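Local coordinates for protein PatF (Prochloron didemni, PDB 4BG2) that probably belongs to the prenyltransferases of cyanobactin (patellamide) biosynthesis, and folds as a closed antiparallel beta barrel ringed by helices, at residues E240-F245 and A280-E285; L190-P195 and A232-T237; N215-V220 and E287-R292. All blocks are in the same frame, centred on the assembly; numbering follows the deposited sequence.

Contact 1 (E240-F245 and A280-E285)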
loop_
_atom_site.group_PDB
_atom_site.type_symbol
_atom_site.label_atom_id
_atom_site.label_comp_id
_atom_site.label_asym_id
_atom_site.label_seq_id
_atom_site.Cartn_x
_atom_site.Cartn_y
_atom_site.Cartn_z
ATOM N N GLU A 240 8.489 7.454 -13.341
ATOM C CA GLU A 240 8.544 8.499 -12.320
ATOM C C GLU A 240 7.897 7.927 -11.076
ATOM O O GLU A 240 7.077 7.028 -11.173
ATOM C CB GLU A 240 7.884 9.813 -12.784
ATOM C CG GLU A 240 6.412 9.758 -13.159
ATOM C CD GLU A 240 5.855 11.150 -13.525
ATOM O OE1 GLU A 240 5.595 12.003 -12.632
ATOM O OE2 GLU A 240 5.650 11.386 -14.724
ATOM N N PRO A 241 8.315 8.408 -9.900
ATOM C CA PRO A 241 7.724 7.878 -8.699
ATOM C C PRO A 241 6.223 8.127 -8.601
ATOM O O PRO A 241 5.722 9.111 -9.129
ATOM C CB PRO A 241 8.443 8.652 -7.588
ATOM C CG PRO A 241 8.913 9.940 -8.234
ATOM C CD PRO A 241 9.267 9.517 -9.622
ATOM N N ILE A 242 5.541 7.289 -7.843
ATOM C CA ILE A 242 4.192 7.569 -7.407
ATOM C C ILE A 242 4.258 8.188 -6.015
ATOM O O ILE A 242 4.960 7.694 -5.143
ATOM C CB ILE A 242 3.293 6.319 -7.490
ATOM C CG1 ILE A 242 1.872 6.650 -7.054
ATOM C CG2 ILE A 242 3.839 5.170 -6.656
ATOM C CD1 ILE A 242 0.876 5.665 -7.597
ATOM N N LEU A 243 3.611 9.345 -5.859
ATOM C CA LEU A 243 3.684 10.127 -4.637
ATOM C C LEU A 243 2.475 9.816 -3.828
ATOM O O LEU A 243 1.410 9.661 -4.386
ATOM C CB LEU A 243 3.733 11.643 -4.928
ATOM C CG LEU A 243 4.734 12.117 -5.979
ATOM C CD1 LEU A 243 4.713 13.646 -6.121
ATOM C CD2 LEU A 243 6.151 11.651 -5.648
ATOM N N PHE A 244 2.631 9.710 -2.517
ATOM C CA PHE A 244 1.530 9.395 -1.637
ATOM C C PHE A 244 1.409 10.565 -0.671
ATOM O O PHE A 244 2.396 10.961 -0.072
ATOM C CB PHE A 244 1.822 8.128 -0.810
ATOM C CG PHE A 244 1.435 6.851 -1.464
ATOM C CD1 PHE A 244 2.081 6.408 -2.617
ATOM C CD2 PHE A 244 0.491 5.996 -0.861
ATOM C CE1 PHE A 244 1.734 5.171 -3.193
ATOM C CE2 PHE A 244 0.164 4.778 -1.426
ATOM C CZ PHE A 244 0.791 4.359 -2.594
ATOM N N PHE A 245 0.185 11.044 -0.475
ATOM C CA PHE A 245 -0.104 12.107 0.475
ATOM C C PHE A 245 -1.106 11.578 1.502
ATOM O O PHE A 245 -2.262 11.400 1.153
ATOM C CB PHE A 245 -0.681 13.305 -0.269
ATOM C CG PHE A 245 0.192 13.790 -1.383
ATOM C CD1 PHE A 245 1.230 14.684 -1.125
ATOM C CD2 PHE A 245 -0.002 13.348 -2.674
ATOM C CE1 PHE A 245 2.043 15.129 -2.149
ATOM C CE2 PHE A 245 0.806 13.782 -3.699
ATOM C CZ PHE A 245 1.835 14.670 -3.440
ATOM N N ALA A 280 -5.297 8.449 1.801
ATOM C CA ALA A 280 -4.137 8.850 1.051
ATOM C C ALA A 280 -4.475 8.924 -0.407
ATOM O O ALA A 280 -5.210 8.100 -0.931
ATOM C CB ALA A 280 -2.975 7.888 1.281
ATOM N N ILE A 281 -3.908 9.919 -1.066
ATOM C CA ILE A 281 -3.967 10.008 -2.490
ATOM C C ILE A 281 -2.597 9.654 -3.047
ATOM O O ILE A 281 -1.592 10.204 -2.624
ATOM C CB ILE A 281 -4.358 11.417 -2.947
ATOM C CG1 ILE A 281 -5.697 11.800 -2.339
ATOM C CG2 ILE A 281 -4.416 11.482 -4.478
ATOM C CD1 ILE A 281 -6.855 10.895 -2.734
ATOM N N ALA A 282 -2.588 8.752 -4.023
ATOM C CA ALA A 282 -1.358 8.353 -4.711
ATOM C C ALA A 282 -1.466 8.818 -6.143
ATOM O O ALA A 282 -2.431 8.473 -6.847
ATOM C CB ALA A 282 -1.162 6.843 -4.635
ATOM N N VAL A 283 -0.479 9.601 -6.563
ATOM C CA VAL A 283 -0.515 10.301 -7.836
ATOM C C VAL A 283 0.906 10.633 -8.286
ATOM O O VAL A 283 1.778 10.826 -7.463
ATOM C CB VAL A 283 -1.446 11.547 -7.707
ATOM C CG1 VAL A 283 -0.912 12.558 -6.705
ATOM C CG2 VAL A 283 -1.680 12.215 -9.054
ATOM N N THR A 284 1.161 10.665 -9.584
ATOM C CA THR A 284 2.465 11.107 -10.085
ATOM C C THR A 284 2.560 12.646 -10.106
ATOM O O THR A 284 1.551 13.345 -10.152
ATOM C CB THR A 284 2.742 10.615 -11.507
ATOM O OG1 THR A 284 1.777 11.179 -12.375
ATOM C CG2 THR A 284 2.701 9.079 -11.583
ATOM N N GLU A 285 3.782 13.149 -10.062
ATOM C CA GLU A 285 4.055 14.581 -10.253
ATOM C C GLU A 285 3.331 15.113 -11.487
ATOM O O GLU A 285 2.650 16.133 -11.421
ATOM C CB GLU A 285 5.558 14.804 -10.433
ATOM C CG GLU A 285 5.991 16.268 -10.311
ATOM C CD GLU A 285 7.485 16.445 -10.474
ATOM O OE1 GLU A 285 8.157 15.545 -11.034
ATOM O OE2 GLU A 285 8.001 17.484 -10.040
HETATM O O HOH W 1 5.932 11.575 -9.914
#
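Ala282 sets its methyl almost squarely over the middle of the Phe244 ring, a CH-pi contact in which CB lies 3.7 Å from the ring centroid and 12° off the ring normal. Ile242 approaches the same methyl from two residues earlier in the strand: CG1 is anti to its backbone N (chi1 -179°), which carries CD1 to 3.8 Å from Ala282 CB. On the other face of the sheet, Val283 meets Phe245. Its CG1 branch, placed between the backbone N and the carbonyl carbon, reaches the ring in plane, 3.7 Å from Phe245 CE2, an edge contact rather than a stack.

Between these two apolar layers the antiparallel strands are joined by four backbone hydrogen bonds. Leu243 N to Val283 O and Val283 N to Leu243 O are both 2.9 Å; Phe245 and Ile281 form a second reciprocal pair.

Toward the start of strand 242-245 the contact becomes polar. Here an ordered water bridges the two segments: it donates to Glu240 OE1 and Pro241 O and accepts from Glu285 N at 2.7 Å. The Glu240 carboxylate, lying across Thr284 with OE1 3.4 Å from Thr284 CB, is held also by a hydrogen bond between OE2 and Thr286 OG1. Thr284 OG1 turns to Glu287 N, capping the helix that follows.

The pair sits between strands 229-233 and 295-303. Phe244 points into the barrel beside Phe233 and Tyr299, whereas Leu243 and Phe245 face outward, under helix 218-223.

Contact 2 (L190-P195 and A232-T237)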
loop_
_atom_site.group_PDB
_atom_site.type_symbol
_atom_site.label_atom_id
_atom_site.label_comp_id
_atom_site.label_asym_id
_atom_site.label_seq_id
_atom_site.Cartn_x
_atom_site.Cartn_y
_atom_site.Cartn_z
ATOM N N LEU A 190 10.470 0.925 -3.727
ATOM C CA LEU A 190 11.160 1.530 -2.581
ATOM C C LEU A 190 10.476 2.809 -2.158
ATOM O O LEU A 190 10.237 3.693 -2.982
ATOM C CB LEU A 190 12.628 1.805 -2.887
ATOM C CG LEU A 190 13.486 0.576 -2.584
ATOM C CD1 LEU A 190 13.592 -0.265 -3.840
ATOM C CD2 LEU A 190 14.859 0.937 -2.032
ATOM N N GLY A 191 10.144 2.884 -0.871
ATOM C CA GLY A 191 9.186 3.867 -0.374
ATOM C C GLY A 191 9.764 4.763 0.694
ATOM O O GLY A 191 9.471 4.584 1.867
ATOM N N PRO A 192 10.620 5.707 0.298
ATOM C CA PRO A 192 11.010 6.724 1.244
ATOM C C PRO A 192 9.811 7.570 1.687
ATOM O O PRO A 192 8.914 7.857 0.886
ATOM C CB PRO A 192 12.018 7.571 0.458
ATOM C CG PRO A 192 11.644 7.374 -0.947
ATOM C CD PRO A 192 11.248 5.917 -1.008
ATOM N N CYS A 193 9.801 7.931 2.963
ATOM C CA CYS A 193 8.736 8.734 3.551
ATOM C C CYS A 193 9.296 9.901 4.358
ATOM O O CYS A 193 10.426 9.833 4.842
ATOM C CB CYS A 193 7.894 7.882 4.477
ATOM S SG CYS A 193 7.004 6.586 3.620
ATOM N N ALA A 194 8.485 10.954 4.498
ATOM C CA ALA A 194 8.813 12.108 5.364
ATOM C C ALA A 194 7.592 12.535 6.171
ATOM O O ALA A 194 6.494 12.520 5.650
ATOM C CB ALA A 194 9.313 13.271 4.518
ATOM N N PRO A 195 7.786 12.960 7.434
ATOM C CA PRO A 195 6.652 13.340 8.309
ATOM C C PRO A 195 5.897 14.596 7.853
ATOM O O PRO A 195 6.526 15.503 7.296
ATOM C CB PRO A 195 7.334 13.596 9.655
ATOM C CG PRO A 195 8.692 14.104 9.286
ATOM C CD PRO A 195 9.088 13.322 8.045
ATOM N N ALA A 232 6.980 8.554 -1.410
ATOM C CA ALA A 232 7.135 8.387 -2.824
ATOM C C ALA A 232 7.609 6.963 -3.058
ATOM O O ALA A 232 8.526 6.508 -2.368
ATOM C CB ALA A 232 8.151 9.379 -3.355
ATOM N N PHE A 233 7.016 6.268 -4.017
ATOM C CA PHE A 233 7.530 4.968 -4.402
ATOM C C PHE A 233 8.329 5.033 -5.685
ATOM O O PHE A 233 7.819 5.424 -6.723
ATOM C CB PHE A 233 6.400 3.948 -4.555
ATOM C CG PHE A 233 5.922 3.358 -3.265
ATOM C CD1 PHE A 233 6.788 2.705 -2.416
ATOM C CD2 PHE A 233 4.577 3.394 -2.935
ATOM C CE1 PHE A 233 6.323 2.124 -1.249
ATOM C CE2 PHE A 233 4.100 2.827 -1.770
ATOM C CZ PHE A 233 4.979 2.206 -0.914
ATOM N N PHE A 234 9.599 4.663 -5.595
ATOM C CA PHE A 234 10.456 4.498 -6.760
ATOM C C PHE A 234 10.617 3.014 -7.139
ATOM O O PHE A 234 10.624 2.129 -6.278
ATOM C CB PHE A 234 11.817 5.096 -6.450
ATOM C CG PHE A 234 11.773 6.591 -6.223
ATOM C CD1 PHE A 234 11.406 7.102 -4.999
ATOM C CD2 PHE A 234 12.057 7.462 -7.256
ATOM C CE1 PHE A 234 11.344 8.473 -4.793
ATOM C CE2 PHE A 234 11.996 8.831 -7.070
ATOM C CZ PHE A 234 11.633 9.336 -5.839
ATOM N N SER A 235 10.761 2.756 -8.431
ATOM C CA SER A 235 11.014 1.407 -8.924
ATOM C C SER A 235 11.689 1.497 -10.266
ATOM O O SER A 235 11.416 2.410 -11.032
ATOM C CB SER A 235 9.693 0.633 -9.113
ATOM O OG SER A 235 9.910 -0.747 -9.430
ATOM N N LYS A 236 12.497 0.489 -10.581
ATOM C CA LYS A 236 13.016 0.303 -11.941
ATOM C C LYS A 236 11.872 0.282 -12.961
ATOM O O LYS A 236 12.061 0.574 -14.119
ATOM C CB LYS A 236 13.708 -1.048 -12.084
ATOM C CG LYS A 236 14.554 -1.175 -13.344
ATOM C CD LYS A 236 15.223 -2.537 -13.393
ATOM C CE LYS A 236 16.166 -2.667 -14.584
ATOM N NZ LYS A 236 15.422 -2.796 -15.879
ATOM N N THR A 237 10.696 -0.150 -12.520
ATOM C CA THR A 237 9.553 -0.331 -13.377
ATOM C C THR A 237 8.792 0.968 -13.593
ATOM O O THR A 237 7.925 1.037 -14.459
ATOM C CB THR A 237 8.627 -1.370 -12.740
ATOM O OG1 THR A 237 9.228 -2.670 -12.861
ATOM C CG2 THR A 237 7.278 -1.371 -13.383
#
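Phe233 and Phe234 both hold CG anti to the carbonyl carbon (chi1 -81° and -64°), but as successive residues of an extended chain they throw their rings to opposite faces of the sheet, one against Gly191 and the other beside Pro192. Residues 190-194 and the end of strand 229-233 belong to neighbouring antiparallel strands of a closed ten-stranded barrel, consistent with the ABBA prenyltransferase fold.

The Phe233 ring lies close to the backbone, with CD1 3.4 Å from Gly191 CA; it fits there because glycine has no CB, which would intrude on ring atom CE1. Leu190 O is near the plane of this ring, at its edge.

On the outer face, Pro192 meets the Phe234 ring roughly at a right angle, CG standing at the ring edge 4.0 Å from CE1. The pyrrolidine also presses on the opposite backbone, where its CD comes within 3.1 Å of Ala232 O, and it packs against Val168 and Leu169 of helix 163-172. Losing CG and CD to an alanine here would probably leave a gap beside the Phe234 edge and take away contacts with Val168 and Leu169.

Leu190 and Phe234 form a hydrogen-bonded pair, Leu190 N donating to Phe234 O at 2.8 Å and Phe234 N to Leu190 O at 2.9 Å. Past this pair, Ser235 OG hydrogen-bonds with Val188 O and Asp157 OD1, tying the departing chain to strand 186-194 and helix 147-157. Having no N-H, Pro192 cannot return a bond to Ala232 O, yet its own oxygen accepts from Ala232 N at 3.1 Å.

Contact 3 (N215-V220 and E287-R292)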
loop_
_atom_site.group_PDB
_atom_site.type_symbol
_atom_site.label_atom_id
_atom_site.label_comp_id
_atom_site.label_asym_id
_atom_site.label_seq_id
_atom_site.Cartn_x
_atom_site.Cartn_y
_atom_site.Cartn_z
ATOM N N ASN A 215 13.850 19.150 -6.452
ATOM C CA ASN A 215 13.582 18.478 -7.710
ATOM C C ASN A 215 12.132 18.424 -8.159
ATOM O O ASN A 215 11.880 18.238 -9.334
ATOM C CB ASN A 215 14.172 17.060 -7.669
ATOM C CG ASN A 215 15.659 17.070 -7.346
ATOM O OD1 ASN A 215 16.486 17.074 -8.240
ATOM N ND2 ASN A 215 15.997 17.125 -6.073
ATOM N N LEU A 216 11.183 18.509 -7.236
ATOM C CA LEU A 216 9.804 18.237 -7.594
ATOM C C LEU A 216 9.049 19.540 -7.821
ATOM O O LEU A 216 9.515 20.604 -7.450
ATOM C CB LEU A 216 9.112 17.383 -6.536
ATOM C CG LEU A 216 9.631 15.953 -6.381
ATOM C CD1 LEU A 216 8.722 15.178 -5.446
ATOM C CD2 LEU A 216 9.774 15.232 -7.723
ATOM N N SER A 217 7.877 19.440 -8.434
ATOM C CA SER A 217 7.169 20.617 -8.889
ATOM C C SER A 217 6.715 21.496 -7.718
ATOM O O SER A 217 6.654 21.058 -6.561
ATOM C CB SER A 217 5.958 20.200 -9.704
ATOM O OG SER A 217 4.961 19.655 -8.858
ATOM N N ARG A 218 6.382 22.739 -8.036
ATOM C CA ARG A 218 5.834 23.662 -7.050
ATOM C C ARG A 218 4.536 23.119 -6.466
ATOM O O ARG A 218 4.274 23.249 -5.276
ATOM C CB ARG A 218 5.623 25.047 -7.673
ATOM C CG ARG A 218 6.951 25.712 -8.019
ATOM C CD ARG A 218 6.783 27.124 -8.534
ATOM N NE ARG A 218 6.223 27.160 -9.893
ATOM C CZ ARG A 218 6.771 27.772 -10.945
ATOM N NH1 ARG A 218 7.925 28.430 -10.847
ATOM N NH2 ARG A 218 6.148 27.734 -12.119
ATOM N N LYS A 219 3.736 22.473 -7.302
ATOM C CA LYS A 219 2.471 21.916 -6.841
ATOM C C LYS A 219 2.705 20.815 -5.785
ATOM O O LYS A 219 2.015 20.784 -4.761
ATOM C CB LYS A 219 1.649 21.403 -8.029
ATOM C CG LYS A 219 0.392 20.649 -7.629
ATOM C CD LYS A 219 -0.867 21.446 -7.902
ATOM C CE LYS A 219 -2.023 20.981 -7.017
ATOM N NZ LYS A 219 -1.804 20.930 -5.530
ATOM N N VAL A 220 3.677 19.940 -6.028
ATOM C CA VAL A 220 4.098 18.959 -5.012
ATOM C C VAL A 220 4.607 19.630 -3.743
ATOM O O VAL A 220 4.148 19.314 -2.638
ATOM C CB VAL A 220 5.197 18.010 -5.534
ATOM C CG1 VAL A 220 5.805 17.202 -4.386
ATOM C CG2 VAL A 220 4.595 17.060 -6.558
ATOM N N GLU A 287 0.736 13.926 -13.142
ATOM C CA GLU A 287 -0.720 13.962 -13.045
ATOM C C GLU A 287 -1.203 15.070 -12.111
ATOM O O GLU A 287 -2.318 15.565 -12.269
ATOM C CB GLU A 287 -1.267 12.612 -12.613
ATOM C CG GLU A 287 -2.786 12.559 -12.510
ATOM C CD GLU A 287 -3.489 12.550 -13.862
ATOM O OE1 GLU A 287 -2.861 12.196 -14.886
ATOM O OE2 GLU A 287 -4.681 12.905 -13.887
ATOM N N LEU A 288 -0.388 15.440 -11.132
ATOM C CA LEU A 288 -0.706 16.565 -10.235
ATOM C C LEU A 288 -0.686 17.927 -10.919
ATOM O O LEU A 288 -1.272 18.871 -10.407
ATOM C CB LEU A 288 0.275 16.648 -9.070
ATOM C CG LEU A 288 -0.200 16.226 -7.691
ATOM C CD1 LEU A 288 0.877 16.628 -6.687
ATOM C CD2 LEU A 288 -1.547 16.842 -7.305
ATOM N N GLU A 289 0.003 18.032 -12.051
ATOM C CA GLU A 289 0.078 19.291 -12.783
ATOM C C GLU A 289 -1.254 19.642 -13.455
ATOM O O GLU A 289 -1.474 20.792 -13.829
ATOM C CB GLU A 289 1.181 19.227 -13.856
ATOM C CG GLU A 289 2.623 19.089 -13.365
ATOM C CD GLU A 289 3.195 20.320 -12.636
ATOM O OE1 GLU A 289 2.550 20.832 -11.694
ATOM O OE2 GLU A 289 4.329 20.742 -12.965
ATOM N N LYS A 290 -2.126 18.650 -13.628
ATOM C CA LYS A 290 -3.390 18.822 -14.347
ATOM C C LYS A 290 -4.426 19.567 -13.493
ATOM O O LYS A 290 -4.335 19.576 -12.277
ATOM C CB LYS A 290 -3.948 17.453 -14.803
ATOM C CG LYS A 290 -3.088 16.652 -15.793
ATOM C CD LYS A 290 -3.577 15.200 -15.833
ATOM C CE LYS A 290 -3.268 14.414 -17.108
ATOM N NZ LYS A 290 -1.819 14.323 -17.431
ATOM N N SER A 291 -5.406 20.198 -14.141
ATOM C CA SER A 291 -6.472 20.923 -13.430
ATOM C C SER A 291 -7.332 19.978 -12.567
ATOM O O SER A 291 -7.895 20.368 -11.531
ATOM C CB SER A 291 -7.361 21.697 -14.420
ATOM O OG SER A 291 -8.146 20.823 -15.221
ATOM N N ARG A 292 -7.419 18.727 -12.996
ATOM C CA ARG A 292 -8.253 17.753 -12.339
ATOM C C ARG A 292 -7.537 16.408 -12.357
ATOM O O ARG A 292 -6.907 16.053 -13.366
ATOM C CB ARG A 292 -9.557 17.711 -13.125
ATOM C CG ARG A 292 -10.732 17.048 -12.447
ATOM C CD ARG A 292 -11.965 17.203 -13.330
ATOM N NE ARG A 292 -12.476 18.573 -13.243
ATOM C CZ ARG A 292 -13.203 19.060 -12.233
ATOM N NH1 ARG A 292 -13.535 18.297 -11.194
ATOM N NH2 ARG A 292 -13.599 20.331 -12.257
#
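Leu288 and Val220 form the tight part of this contact, their side chains crossing at about a right angle with Leu288 CD1 3.7 Å from Val220 CG2. Both are buried, and each continues toward the barrel wall, Val220 onto Leu243 and Leu288 onto Phe245. The Lys219 chain lies over the backbone of Leu288 and roofs this apolar spot. With CG anti to the backbone N (chi1 173°) and a bend at chi2, its methylenes pass the carbonyl, CD being 3.6 Å from Leu288 O, while the amine goes on to a weak hydrogen bond with Tyr256 O.

The outer side is looser and has no direct polar bond between the segments. Glu289, exposed to solvent, starts out pointing away, but its bent chain swings the carboxylate back toward Ser217, leaving OE2 3.7 Å from Ser217 CB and OE1 3.8 Å from Lys219 CB. Standing near the start of helix 218-223, the negative group is likely to find a mildly favourable field there. Within 287-292, Lys290 NZ forms a salt bridge with Glu287 OE1 at 3.5 Å; Asn295 is a further partner of that carboxylate oxygen.

Ser217 itself is committed to the helix: its OG accepts from Val220 N at 3.1 Å, in a nearly straight bond of 171°. This is a classic serine N-cap, and the contact as a whole joins the start of helix 218-223 to the end of the short helix 285-288 and the loop after it, on the outside of the barrel, in keeping with the helical surround of the ABBA fold.

In the fold
Contacts 1 and 2 lie in the same barrel sheet, their centres about 9 Å apart, and meet where strands 229-233 and 242-247 run side by side; between them they cover three successive strand junctions. Contact 3 is on the outer surface, its centre about 10 Å from that of contact 1 and about 17 Å from that of contact 2, which it does not touch. Along the chain, contact 2 closes before contact 1 opens, whereas contact 3 spans contact 1 and interleaves with contact 2. Helices 218-223 and 285-288, each adjoining barrel strands in sequence, thus cover the outside of the wall at contact 1, while helices 147-157 and 163-172 back contact 2.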